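Local atomic coordinates of antitoxin epsilon (Streptococcus pyogenes, PDB entry 1GVN), a protein that neutralizes the cognate zeta toxin as the antitoxin of a plasmid-borne type II toxin-antitoxin system that kills plasmid-free cells. Residues Ser20-Val25 / Asn45-Leu50. Numbering follows the deposited sequence.
Sequences SVYNRV and NLLNQL
Val25 and Leu50 meet tip to tip, with Val25 CG2 3.5 Å from Leu50 CD1. Both side chains leave their backbones toward the opposing helix. The other methyl of Val25, CG1, lies anti to the backbone N (chi1 179°) and packs alongside Leu47, the two side chains running past each other in opposite directions, with Val25 CG1 3.8 Å from Leu47 CB. Val25 thus fits among three leucines, since its CG2 also reaches Leu46 CD2 at 4.0 Å. Val21 CG1 adds a looser contact to Leu50 CD1 at 4.1 Å.

The Tyr22 ring makes the aromatic part of the packing. Leu50 CB sits at the ring edge, in its plane, 3.8 Å from Tyr22 CD1. Leu47 CD1 approaches obliquely, 3.6 Å from Tyr22 CE1. The hydroxyl of Tyr22 is hydrogen-bonded to Lys51 and to an acidic side chain of another protein's chain, probably the zeta toxin, which Ser20 and Asn23 also bond. Lys54 makes a cation-pi contact with the ring.

Between the segments the buried contact is van der Waals packing alone. It joins helix 5-31 to helix 42-54, whose local axes run roughly antiparallel (148°) and come within 10.0 Å. Helix 63-83 completes this part of the helical bundle: its Asn77, Met76 and Tyr72 touch Val21, Leu46 and Leu50 respectively.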
loop_
_atom_site.group_PDB
_atom_site.type_symbol
_atom_site.label_atom_id
_atom_site.label_comp_id
_atom_site.label_asym_id
_atom_site.label_seq_id
_atom_site.Cartn_x
_atom_site.Cartn_y
_atom_site.Cartn_z
ATOM N N SER A 20 5.200 -12.930 5.294
ATOM C CA SER A 20 3.889 -13.468 5.627
ATOM C C SER A 20 2.801 -12.828 4.762
ATOM O O SER A 20 1.955 -13.520 4.187
ATOM C CB SER A 20 3.589 -13.213 7.106
ATOM O OG SER A 20 2.286 -13.640 7.443
ATOM N N VAL A 21 2.835 -11.505 4.671
ATOM C CA VAL A 21 1.849 -10.754 3.896
ATOM C C VAL A 21 2.017 -11.002 2.396
ATOM O O VAL A 21 1.041 -11.253 1.680
ATOM C CB VAL A 21 1.974 -9.236 4.193
ATOM C CG1 VAL A 21 1.015 -8.438 3.326
ATOM C CG2 VAL A 21 1.683 -8.978 5.672
ATOM N N TYR A 22 3.254 -10.935 1.920
ATOM C CA TYR A 22 3.514 -11.150 0.503
ATOM C C TYR A 22 3.087 -12.561 0.099
ATOM O O TYR A 22 2.404 -12.751 -0.910
ATOM C CB TYR A 22 4.998 -10.973 0.198
ATOM C CG TYR A 22 5.307 -11.100 -1.269
ATOM C CD1 TYR A 22 5.125 -10.022 -2.137
ATOM C CD2 TYR A 22 5.748 -12.311 -1.802
ATOM C CE1 TYR A 22 5.375 -10.149 -3.512
ATOM C CE2 TYR A 22 5.997 -12.450 -3.167
ATOM C CZ TYR A 22 5.810 -11.368 -4.014
ATOM O OH TYR A 22 6.061 -11.512 -5.357
ATOM N N ASN A 23 3.492 -13.548 0.892
ATOM C CA ASN A 23 3.148 -14.932 0.593
ATOM C C ASN A 23 1.648 -15.176 0.552
ATOM O O ASN A 23 1.173 -15.928 -0.287
ATOM C CB ASN A 23 3.818 -15.887 1.586
ATOM C CG ASN A 23 5.305 -16.034 1.324
ATOM O OD1 ASN A 23 5.749 -15.910 0.185
ATOM N ND2 ASN A 23 6.081 -16.309 2.371
ATOM N N ARG A 24 0.905 -14.533 1.447
ATOM C CA ARG A 24 -0.548 -14.676 1.463
ATOM C C ARG A 24 -1.090 -14.192 0.124
ATOM O O ARG A 24 -1.898 -14.861 -0.517
ATOM C CB ARG A 24 -1.156 -13.836 2.594
ATOM C CG ARG A 24 -2.685 -13.807 2.614
ATOM C CD ARG A 24 -3.200 -12.888 3.722
ATOM N NE ARG A 24 -2.686 -13.299 5.025
ATOM C CZ ARG A 24 -2.049 -12.492 5.872
ATOM N NH1 ARG A 24 -1.844 -11.218 5.563
ATOM N NH2 ARG A 24 -1.594 -12.969 7.023
ATOM N N VAL A 25 -0.638 -13.016 -0.296
ATOM C CA VAL A 25 -1.080 -12.439 -1.556
ATOM C C VAL A 25 -0.640 -13.275 -2.755
ATOM O O VAL A 25 -1.435 -13.528 -3.667
ATOM C CB VAL A 25 -0.558 -10.998 -1.714
ATOM C CG1 VAL A 25 -1.014 -10.420 -3.050
ATOM C CG2 VAL A 25 -1.077 -10.137 -0.568
ATOM N N ASN A 45 -2.880 -5.986 -8.457
ATOM C CA ASN A 45 -2.411 -4.620 -8.252
ATOM C C ASN A 45 -1.732 -4.573 -6.881
ATOM O O ASN A 45 -0.654 -3.993 -6.720
ATOM C CB ASN A 45 -3.587 -3.642 -8.302
ATOM C CG ASN A 45 -3.146 -2.194 -8.184
ATOM O OD1 ASN A 45 -2.781 -1.726 -7.105
ATOM N ND2 ASN A 45 -3.167 -1.480 -9.301
ATOM N N LEU A 46 -2.355 -5.208 -5.895
ATOM C CA LEU A 46 -1.792 -5.249 -4.550
ATOM C C LEU A 46 -0.462 -5.995 -4.549
ATOM O O LEU A 46 0.512 -5.551 -3.937
ATOM C CB LEU A 46 -2.756 -5.943 -3.585
ATOM C CG LEU A 46 -2.218 -6.194 -2.171
ATOM C CD1 LEU A 46 -1.821 -4.879 -1.526
ATOM C CD2 LEU A 46 -3.273 -6.898 -1.341
ATOM N N LEU A 47 -0.427 -7.138 -5.227
ATOM C CA LEU A 47 0.794 -7.929 -5.304
ATOM C C LEU A 47 1.933 -7.072 -5.855
ATOM O O LEU A 47 3.044 -7.082 -5.324
ATOM C CB LEU A 47 0.592 -9.146 -6.215
ATOM C CG LEU A 47 1.832 -10.032 -6.411
ATOM C CD1 LEU A 47 2.173 -10.733 -5.105
ATOM C CD2 LEU A 47 1.574 -11.065 -7.502
ATOM N N ASN A 48 1.646 -6.330 -6.921
ATOM C CA ASN A 48 2.649 -5.485 -7.548
ATOM C C ASN A 48 3.123 -4.365 -6.637
ATOM O O ASN A 48 4.295 -3.997 -6.664
ATOM C CB ASN A 48 2.125 -4.933 -8.875
ATOM C CG ASN A 48 2.003 -6.020 -9.936
ATOM O OD1 ASN A 48 2.717 -7.021 -9.886
ATOM N ND2 ASN A 48 1.114 -5.824 -10.901
ATOM N N GLN A 49 2.208 -3.833 -5.831
ATOM C CA GLN A 49 2.620 -2.806 -4.883
ATOM C C GLN A 49 3.551 -3.380 -3.820
ATOM O O GLN A 49 4.511 -2.768 -3.418
ATOM C CB GLN A 49 1.400 -2.163 -4.222
ATOM C CG GLN A 49 0.536 -1.349 -5.173
ATOM C CD GLN A 49 -0.663 -0.730 -4.483
ATOM O OE1 GLN A 49 -0.516 0.057 -3.549
ATOM N NE2 GLN A 49 -1.857 -1.084 -4.945
ATOM N N LEU A 50 3.238 -4.622 -3.431
ATOM C CA LEU A 50 4.059 -5.302 -2.436
ATOM C C LEU A 50 5.442 -5.597 -3.015
ATOM O O LEU A 50 6.448 -5.513 -2.306
ATOM C CB LEU A 50 3.378 -6.598 -1.969
ATOM C CG LEU A 50 2.016 -6.459 -1.266
ATOM C CD1 LEU A 50 1.597 -7.811 -0.681
ATOM C CD2 LEU A 50 2.103 -5.427 -0.153
#